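Local coordinates for high affinity transport system protein p37 (Mycoplasma hyorhinis, PDB 3EKI), which binds thiamine diphosphate and serves as the extracytoplasmic binding lipoprotein of a high-affinity transport system, putatively one for this cofactor, at residues Phe106-Ser114 with Gly123-Phe133; Thr338-Gly346 with Glu393-Lys403. All coordinates share one frame; numbering follows the deposited sequence.

How the contacts relate
Contact 1 (106-114 with 123-133) and contact 2 (338-346 with 393-403) have centres about 15 Å apart and meet directly. Strands 122-125 and 345-349 are antiparallel neighbours in one sheet, and two probable hydrogen bonds add to this: Ser127 OG lies 2.7 Å from Pro342 O, and Glu132 OE2 lies 2.6 Å from Tyr398 OH. Helix 127-136 is thus shared, facing helix 106-115 in contact 1 and touching helix 390-402 of contact 2 through Val131. Both contacts reach the thiamine diphosphate at different places. Lys129 of contact 1 takes the terminal phosphate, whereas in contact 2 Tyr343 lies against the thiazolium ring and Asp344 against that ring and the two-carbon arm leading to the diphosphate.

Contact 1. Residues Phe106-Ser114 with Gly123-Phe133; sequences FTVLLNNLS and GINASGKLVEF. With TPP (thiamine diphosphate), chain B.
The side chain of Lys129 crosses the Phe106 ring at about a right angle, and its methylene carbons do the touching. CD stands 3.5 Å from the ring centroid and 6° off the normal, a CH-pi contact over the middle of the face, while NZ, 5.0 Å from that centroid, makes an off-centre cation-pi interaction. Thr107 CG2 lies over the opposite face, toward the rim. Phe106 CG sits between its own backbone N and carbonyl carbon (chi1 86°), which turns the ring broadside to the lysine. Past the ring, NZ donates a hydrogen bond of 3.0 Å to O2B of the thiamine diphosphate, so the Phe106 face flanks the methylene chain that carries the ammonium group to the phosphate.

A second ring, Phe133, receives Leu110 CB over the centre of one face, 3.8 Å from the centroid, as the two side chains slide past each other in opposite directions. Ser114 OG lies in the plane of that ring, at its edge, and donates to Leu110 O at 2.9 Å, reaching the carbonyl from the face opposite to Ser114 N.

Asn125 packs against Phe106, Leu109 and Leu110: its OD1 is 3.3 Å from Phe106 CB and also borders Leu109 CD2 and Leu110 CD2; its ND2 donates to Ala126 O, in the carbonyl plane and on a lone pair, with an N-H...O angle of 158°. This bond fixes the amide's rotation.

The chain order, helix 106-115, strand 122-125, helix 127-136, with the phosphate-binding lysine in the first turn of the second helix, is consistent with a periplasmic-binding-protein lobe bordering its ligand cleft.

Contact 2. Residues Thr338-Gly346 with Glu393-Lys403; sequences TNPIPYDVG and EIVEVYEKAIK. With TPP (thiamine diphosphate), chain B.
Tyr398 presents its ring obliquely to Ile341 CG2, which is 4.1 Å from Tyr398 CD1; the two side chains lie side by side and point the same way. Ile402 CG2 covers one face of this ring toward its rim, Glu399 OE1 lies in plane at its edge, and the hydroxyl bonds to Glu132. The Tyr343 ring, which does not touch helix 393-402, has C6 of thiamine diphosphate over one face, offset toward the rim.

The amide of Asn339 ties its segment to the C-terminal end of helix 390-402. ND2 donates to Ala401 O at 3.0 Å with an N-H...O angle of 170°, the acceptor lying 6° out of the amide plane, while OD1 accepts from Tyr162 N. One water links Asn339 ND2 to Lys403 O, and another donates to both Pro340 O and Val397 O.

Apolar packing fills the rest. Ala401 CB presses on Ile341 CG2 at 3.3 Å, tighter than usual, Pro342 CD meets Val397 CG1 at 3.7 Å, and Ile394 CD1 touches both Pro342 CB and Val345 CG2.

Here the C-terminal helix packs behind the segment joining strands 331-337 and 345-349, an interlobe crossing consistent with the periplasmic-binding-protein fold, with Tyr343 and Asp344 lining the ligand cleft.

Contact 1. Residues Phe106-Ser114 with Gly123-Phe133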
# COMPACT_ATOMS: atom_id res chain seq x y z
N PHE A 106 10.58 5.96 4.51
CA PHE A 106 9.58 7.02 4.61
C PHE A 106 9.89 8.00 5.73
O PHE A 106 9.53 9.17 5.63
CB PHE A 106 8.16 6.48 4.80
CG PHE A 106 7.76 6.18 6.23
CD1 PHE A 106 6.99 7.08 6.97
CD2 PHE A 106 8.16 5.00 6.80
CE1 PHE A 106 6.66 6.77 8.28
CE2 PHE A 106 7.83 4.69 8.11
CZ PHE A 106 7.08 5.58 8.86
N THR A 107 10.51 7.54 6.83
CA THR A 107 10.80 8.51 7.88
C THR A 107 11.72 9.61 7.34
O THR A 107 11.56 10.80 7.61
CB THR A 107 11.49 7.87 9.11
OG1 THR A 107 12.76 7.37 8.70
CG2 THR A 107 10.69 6.68 9.59
N VAL A 108 12.72 9.18 6.57
CA VAL A 108 13.64 10.14 5.96
C VAL A 108 12.88 11.06 5.01
O VAL A 108 13.16 12.25 4.93
CB VAL A 108 14.78 9.43 5.21
CG1 VAL A 108 15.71 10.44 4.56
CG2 VAL A 108 15.54 8.53 6.17
N LEU A 109 11.90 10.53 4.29
CA LEU A 109 11.17 11.39 3.36
C LEU A 109 10.44 12.48 4.09
O LEU A 109 10.51 13.67 3.76
CB LEU A 109 10.16 10.59 2.54
CG LEU A 109 9.38 11.43 1.52
CD1 LEU A 109 10.29 11.70 0.32
CD2 LEU A 109 8.10 10.76 1.09
N LEU A 110 9.69 12.05 5.12
CA LEU A 110 8.86 13.03 5.81
C LEU A 110 9.71 13.98 6.63
O LEU A 110 9.40 15.16 6.64
CB LEU A 110 7.79 12.36 6.66
CG LEU A 110 6.82 11.45 5.92
CD1 LEU A 110 5.85 10.86 6.92
CD2 LEU A 110 6.11 12.18 4.79
N ASN A 111 10.76 13.46 7.28
CA ASN A 111 11.62 14.40 8.01
C ASN A 111 12.29 15.39 7.07
O ASN A 111 12.41 16.57 7.38
CB ASN A 111 12.69 13.63 8.76
CG ASN A 111 12.22 12.82 9.95
OD1 ASN A 111 11.08 12.96 10.40
ND2 ASN A 111 13.11 11.98 10.46
N ASN A 112 12.75 14.90 5.93
CA ASN A 112 13.50 15.80 5.04
C ASN A 112 12.54 16.79 4.41
O ASN A 112 12.89 17.96 4.24
CB ASN A 112 14.28 15.03 4.01
CG ASN A 112 15.60 14.46 4.48
OD1 ASN A 112 15.88 14.34 5.68
ND2 ASN A 112 16.44 14.08 3.52
N LEU A 113 11.33 16.37 4.06
CA LEU A 113 10.38 17.35 3.53
C LEU A 113 10.04 18.41 4.58
O LEU A 113 9.77 19.57 4.25
CB LEU A 113 9.10 16.67 3.08
CG LEU A 113 9.17 15.87 1.77
CD1 LEU A 113 7.87 15.11 1.56
CD2 LEU A 113 9.46 16.77 0.58
N SER A 114 10.04 18.00 5.84
CA SER A 114 9.70 18.96 6.89
C SER A 114 10.77 20.01 7.11
O SER A 114 10.42 21.01 7.75
CB SER A 114 9.49 18.21 8.21
OG SER A 114 8.31 17.45 8.10
N GLY A 123 7.37 14.09 -2.42
CA GLY A 123 7.44 12.63 -2.53
C GLY A 123 6.08 12.01 -2.26
O GLY A 123 5.13 12.70 -1.91
N ILE A 124 5.95 10.70 -2.47
CA ILE A 124 4.68 10.01 -2.30
C ILE A 124 4.80 8.98 -1.16
O ILE A 124 5.77 8.22 -1.19
CB ILE A 124 4.25 9.36 -3.62
CG1 ILE A 124 4.13 10.40 -4.73
CG2 ILE A 124 2.97 8.58 -3.41
CD1 ILE A 124 3.92 9.84 -6.13
N ASN A 125 3.89 9.08 -0.21
CA ASN A 125 3.97 8.38 1.06
C ASN A 125 2.70 7.59 1.34
O ASN A 125 1.63 7.98 0.93
CB ASN A 125 4.18 9.35 2.24
CG ASN A 125 4.91 8.72 3.41
OD1 ASN A 125 6.14 8.69 3.45
ND2 ASN A 125 4.21 8.18 4.41
N ALA A 126 2.90 6.51 2.10
CA ALA A 126 1.71 5.77 2.54
C ALA A 126 0.81 6.70 3.33
O ALA A 126 1.31 7.49 4.14
CB ALA A 126 2.16 4.57 3.37
N SER A 127 -0.50 6.61 3.10
CA SER A 127 -1.43 7.53 3.73
C SER A 127 -1.48 7.45 5.25
O SER A 127 -1.48 8.45 5.98
CB SER A 127 -2.83 7.29 3.15
OG SER A 127 -3.36 6.03 3.56
N GLY A 128 -1.53 6.23 5.81
CA GLY A 128 -1.65 6.14 7.26
C GLY A 128 -0.46 6.74 7.97
O GLY A 128 -0.57 7.52 8.91
N LYS A 129 0.73 6.38 7.51
CA LYS A 129 1.96 6.89 8.10
C LYS A 129 2.00 8.42 8.02
O LYS A 129 2.47 9.13 8.90
CB LYS A 129 3.17 6.31 7.39
CG LYS A 129 3.41 4.84 7.72
CD LYS A 129 4.41 4.21 6.77
CE LYS A 129 4.87 2.86 7.33
NZ LYS A 129 4.80 1.83 6.26
N LEU A 130 1.50 8.94 6.90
CA LEU A 130 1.49 10.41 6.77
C LEU A 130 0.51 11.04 7.74
O LEU A 130 0.80 12.06 8.38
CB LEU A 130 1.14 10.76 5.33
CG LEU A 130 0.90 12.24 5.03
CD1 LEU A 130 2.16 13.06 5.26
CD2 LEU A 130 0.41 12.36 3.60
N VAL A 131 -0.67 10.46 7.87
CA VAL A 131 -1.66 10.98 8.81
C VAL A 131 -1.06 11.00 10.20
O VAL A 131 -1.16 12.00 10.92
CB VAL A 131 -2.97 10.15 8.76
CG1 VAL A 131 -3.88 10.46 9.95
CG2 VAL A 131 -3.70 10.39 7.44
N GLU A 132 -0.42 9.91 10.62
CA GLU A 132 0.16 9.84 11.97
C GLU A 132 1.28 10.87 12.12
O GLU A 132 1.49 11.48 13.17
CB GLU A 132 0.66 8.44 12.26
CG GLU A 132 -0.34 7.31 12.27
CD GLU A 132 -1.33 7.32 13.41
OE1 GLU A 132 -1.08 8.08 14.37
OE2 GLU A 132 -2.34 6.59 13.36
N PHE A 133 2.04 11.10 11.04
CA PHE A 133 3.13 12.08 11.12
C PHE A 133 2.56 13.48 11.30
O PHE A 133 3.02 14.29 12.11
CB PHE A 133 3.99 11.99 9.86
CG PHE A 133 5.11 13.02 9.80
CD1 PHE A 133 6.32 12.77 10.42
CD2 PHE A 133 4.96 14.21 9.12
CE1 PHE A 133 7.36 13.69 10.37
CE2 PHE A 133 5.99 15.15 9.07
CZ PHE A 133 7.19 14.88 9.68
N1' TPP B . 1.14 -2.98 -6.75
C2' TPP B . 2.39 -3.05 -7.27
CM2 TPP B . 2.55 -3.25 -8.78
N3' TPP B . 3.47 -2.95 -6.47
C4' TPP B . 3.30 -2.67 -5.15
N4' TPP B . 4.39 -2.48 -4.40
C5' TPP B . 2.02 -2.64 -4.59
C6' TPP B . 0.94 -2.82 -5.44
C7' TPP B . 1.72 -2.43 -3.10
N3 TPP B . 1.56 -1.03 -2.66
C2 TPP B . 2.17 0.02 -3.21
S1 TPP B . 1.66 1.48 -2.41
C5 TPP B . 0.63 0.60 -1.31
C4 TPP B . 0.81 -0.75 -1.55
CM4 TPP B . -0.10 -1.82 -0.92
C6 TPP B . -0.16 1.24 -0.16
C7 TPP B . 0.77 1.60 1.00
O7 TPP B . 1.33 0.39 1.54
PA TPP B . 2.68 0.30 2.37
O1A TPP B . 3.09 -1.12 2.46
O2A TPP B . 3.72 1.21 1.78
O3A TPP B . 2.41 0.95 3.78
PB TPP B . 1.84 0.20 5.08
O1B TPP B . 0.46 -0.31 4.82
O2B TPP B . 1.86 1.32 6.19
O3B TPP B . 2.86 -0.93 5.55

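Contact 2. Residues Thr338-Gly346 with Glu393-Lys403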
# COMPACT_ATOMS: atom_id res chain seq x y z
N THR A 338 -9.39 -6.27 5.91
CA THR A 338 -9.60 -5.20 6.88
C THR A 338 -10.48 -4.10 6.30
O THR A 338 -10.95 -4.16 5.18
CB THR A 338 -8.27 -4.56 7.33
OG1 THR A 338 -7.72 -3.76 6.25
CG2 THR A 338 -7.22 -5.59 7.69
N ASN A 339 -10.69 -3.05 7.10
CA ASN A 339 -11.33 -1.82 6.68
C ASN A 339 -10.36 -1.10 5.73
O ASN A 339 -9.17 -1.38 5.76
CB ASN A 339 -11.69 -0.95 7.88
CG ASN A 339 -12.68 -1.56 8.84
OD1 ASN A 339 -13.54 -2.34 8.44
ND2 ASN A 339 -12.54 -1.20 10.11
N PRO A 340 -10.92 -0.24 4.89
CA PRO A 340 -10.11 0.41 3.86
C PRO A 340 -9.54 1.77 4.23
O PRO A 340 -10.18 2.53 4.95
CB PRO A 340 -11.17 0.58 2.78
CG PRO A 340 -12.41 0.93 3.55
CD PRO A 340 -12.33 0.12 4.82
N ILE A 341 -8.33 2.03 3.70
CA ILE A 341 -7.74 3.38 3.89
C ILE A 341 -7.21 3.89 2.57
O ILE A 341 -7.07 3.12 1.61
CB ILE A 341 -6.62 3.36 4.94
CG1 ILE A 341 -5.41 2.52 4.58
CG2 ILE A 341 -7.21 2.95 6.29
CD1 ILE A 341 -4.23 2.64 5.52
N PRO A 342 -6.92 5.17 2.41
CA PRO A 342 -6.52 5.66 1.08
C PRO A 342 -5.18 5.14 0.58
O PRO A 342 -4.31 4.80 1.36
CB PRO A 342 -6.40 7.17 1.31
CG PRO A 342 -7.32 7.42 2.48
CD PRO A 342 -7.01 6.25 3.41
N TYR A 343 -5.06 5.08 -0.75
CA TYR A 343 -3.76 4.75 -1.33
C TYR A 343 -2.79 5.91 -1.06
O TYR A 343 -3.13 6.84 -0.33
CB TYR A 343 -3.88 4.45 -2.83
CG TYR A 343 -3.11 3.23 -3.28
CD1 TYR A 343 -2.08 3.27 -4.19
CD2 TYR A 343 -3.43 1.98 -2.75
CE1 TYR A 343 -1.40 2.12 -4.57
CE2 TYR A 343 -2.76 0.84 -3.13
CZ TYR A 343 -1.74 0.90 -4.05
OH TYR A 343 -1.06 -0.25 -4.42
N ASP A 344 -1.59 5.84 -1.61
CA ASP A 344 -0.52 6.75 -1.21
C ASP A 344 -0.83 8.20 -1.61
O ASP A 344 -1.57 8.46 -2.54
CB ASP A 344 0.79 6.28 -1.82
CG ASP A 344 1.37 5.03 -1.20
OD1 ASP A 344 0.63 4.36 -0.44
OD2 ASP A 344 2.56 4.73 -1.48
N VAL A 345 -0.22 9.09 -0.85
CA VAL A 345 -0.43 10.53 -0.98
C VAL A 345 0.87 11.24 -1.30
O VAL A 345 1.92 11.03 -0.70
CB VAL A 345 -1.02 11.08 0.33
CG1 VAL A 345 -1.04 12.60 0.33
CG2 VAL A 345 -2.43 10.51 0.54
N GLY A 346 0.80 12.14 -2.27
CA GLY A 346 1.92 12.99 -2.64
C GLY A 346 1.87 14.28 -1.81
O GLY A 346 0.85 14.94 -1.69
N GLU A 393 -10.83 13.71 3.03
CA GLU A 393 -10.55 12.70 2.06
C GLU A 393 -9.52 11.67 2.54
O GLU A 393 -9.49 10.58 2.06
CB GLU A 393 -10.01 13.36 0.79
CG GLU A 393 -11.07 14.03 -0.04
CD GLU A 393 -10.47 14.59 -1.27
OE1 GLU A 393 -10.54 13.92 -2.28
OE2 GLU A 393 -9.83 15.57 -1.12
N ILE A 394 -8.69 12.05 3.48
CA ILE A 394 -7.64 11.15 3.93
C ILE A 394 -7.76 10.86 5.43
O ILE A 394 -7.79 9.77 5.80
CB ILE A 394 -6.20 11.67 3.64
CG1 ILE A 394 -6.07 12.10 2.20
CG2 ILE A 394 -5.14 10.62 3.93
CD1 ILE A 394 -6.21 11.04 1.26
N VAL A 395 -7.71 11.91 6.24
CA VAL A 395 -7.65 11.71 7.67
C VAL A 395 -8.90 10.98 8.19
O VAL A 395 -8.81 10.05 8.90
CB VAL A 395 -7.48 13.04 8.52
CG1 VAL A 395 -7.56 12.74 9.97
CG2 VAL A 395 -6.21 13.71 8.19
N GLU A 396 -10.05 11.46 7.81
CA GLU A 396 -11.28 10.87 8.33
C GLU A 396 -11.40 9.43 7.81
O GLU A 396 -11.96 8.65 8.43
CB GLU A 396 -12.55 11.65 7.99
CG GLU A 396 -12.68 12.85 8.82
CD GLU A 396 -13.72 13.79 8.35
OE1 GLU A 396 -14.47 13.50 7.47
OE2 GLU A 396 -13.75 14.84 8.90
N VAL A 397 -10.92 9.16 6.64
CA VAL A 397 -11.07 7.84 6.11
C VAL A 397 -10.18 6.89 6.91
O VAL A 397 -10.59 5.83 7.23
CB VAL A 397 -10.68 7.80 4.62
CG1 VAL A 397 -10.68 6.36 3.94
CG2 VAL A 397 -11.57 8.68 3.88
N TYR A 398 -8.95 7.30 7.14
CA TYR A 398 -8.01 6.51 7.92
C TYR A 398 -8.54 6.28 9.33
O TYR A 398 -8.48 5.14 9.82
CB TYR A 398 -6.65 7.17 7.98
CG TYR A 398 -5.64 6.56 8.92
CD1 TYR A 398 -4.93 5.43 8.56
CD2 TYR A 398 -5.40 7.11 10.18
CE1 TYR A 398 -4.00 4.86 9.43
CE2 TYR A 398 -4.49 6.56 11.05
CZ TYR A 398 -3.79 5.44 10.66
OH TYR A 398 -2.88 4.88 11.54
N GLU A 399 -9.04 7.36 9.96
CA GLU A 399 -9.49 7.22 11.35
C GLU A 399 -10.68 6.26 11.44
O GLU A 399 -10.72 5.51 12.42
CB GLU A 399 -9.80 8.58 11.96
CG GLU A 399 -8.59 9.43 12.26
CD GLU A 399 -7.46 8.85 13.08
OE1 GLU A 399 -6.28 9.17 12.81
OE2 GLU A 399 -7.72 8.04 14.00
N LYS A 400 -11.59 6.28 10.48
CA LYS A 400 -12.73 5.37 10.54
C LYS A 400 -12.24 3.91 10.45
O LYS A 400 -12.84 3.04 11.08
CB LYS A 400 -13.77 5.64 9.45
CG LYS A 400 -14.94 4.68 9.44
CD LYS A 400 -15.95 5.02 8.35
CE LYS A 400 -17.14 4.07 8.42
NZ LYS A 400 -18.24 4.54 7.54
N ALA A 401 -11.17 3.67 9.70
CA ALA A 401 -10.72 2.29 9.48
C ALA A 401 -10.05 1.69 10.70
O ALA A 401 -10.13 0.47 10.88
CB ALA A 401 -9.76 2.23 8.30
N ILE A 402 -9.39 2.52 11.50
CA ILE A 402 -8.67 2.00 12.66
C ILE A 402 -9.53 2.04 13.92
O ILE A 402 -9.07 1.58 14.96
CB ILE A 402 -7.35 2.77 12.88
CG1 ILE A 402 -7.51 4.26 13.15
CG2 ILE A 402 -6.42 2.52 11.70
CD1 ILE A 402 -6.31 4.84 13.87
N LYS A 403 -10.72 2.57 13.81
CA LYS A 403 -11.82 2.36 14.74
C LYS A 403 -12.53 1.06 14.35
O LYS A 403 -12.85 0.79 13.17
CB LYS A 403 -12.74 3.57 14.78
CG LYS A 403 -12.22 4.67 15.70
CD LYS A 403 -12.92 6.00 15.46
CE LYS A 403 -12.12 7.19 15.99
NZ LYS A 403 -12.24 8.39 15.11
OXT LYS A 403 -12.74 0.28 15.31
N1' TPP B . 1.14 -2.98 -6.75
C2' TPP B . 2.39 -3.05 -7.27
CM2 TPP B . 2.55 -3.25 -8.78
N3' TPP B . 3.47 -2.95 -6.47
C4' TPP B . 3.30 -2.67 -5.15
N4' TPP B . 4.39 -2.48 -4.40
C5' TPP B . 2.02 -2.64 -4.59
C6' TPP B . 0.94 -2.82 -5.44
C7' TPP B . 1.72 -2.43 -3.10
N3 TPP B . 1.56 -1.03 -2.66
C2 TPP B . 2.17 0.02 -3.21
S1 TPP B . 1.66 1.48 -2.41
C5 TPP B . 0.63 0.60 -1.31
C4 TPP B . 0.81 -0.75 -1.55
CM4 TPP B . -0.10 -1.82 -0.92
C6 TPP B . -0.16 1.24 -0.16
C7 TPP B . 0.77 1.60 1.00
O7 TPP B . 1.33 0.39 1.54
PA TPP B . 2.68 0.30 2.37
O1A TPP B . 3.09 -1.12 2.46
O2A TPP B . 3.72 1.21 1.78
O3A TPP B . 2.41 0.95 3.78
PB TPP B . 1.84 0.20 5.08
O1B TPP B . 0.46 -0.31 4.82
O2B TPP B . 1.86 1.32 6.19
O3B TPP B . 2.86 -0.93 5.55
O HOH W 1 -9.23 -2.39 9.82
O HOH W 2 -14.22 -1.57 12.53
O HOH W 3 -12.36 3.96 6.04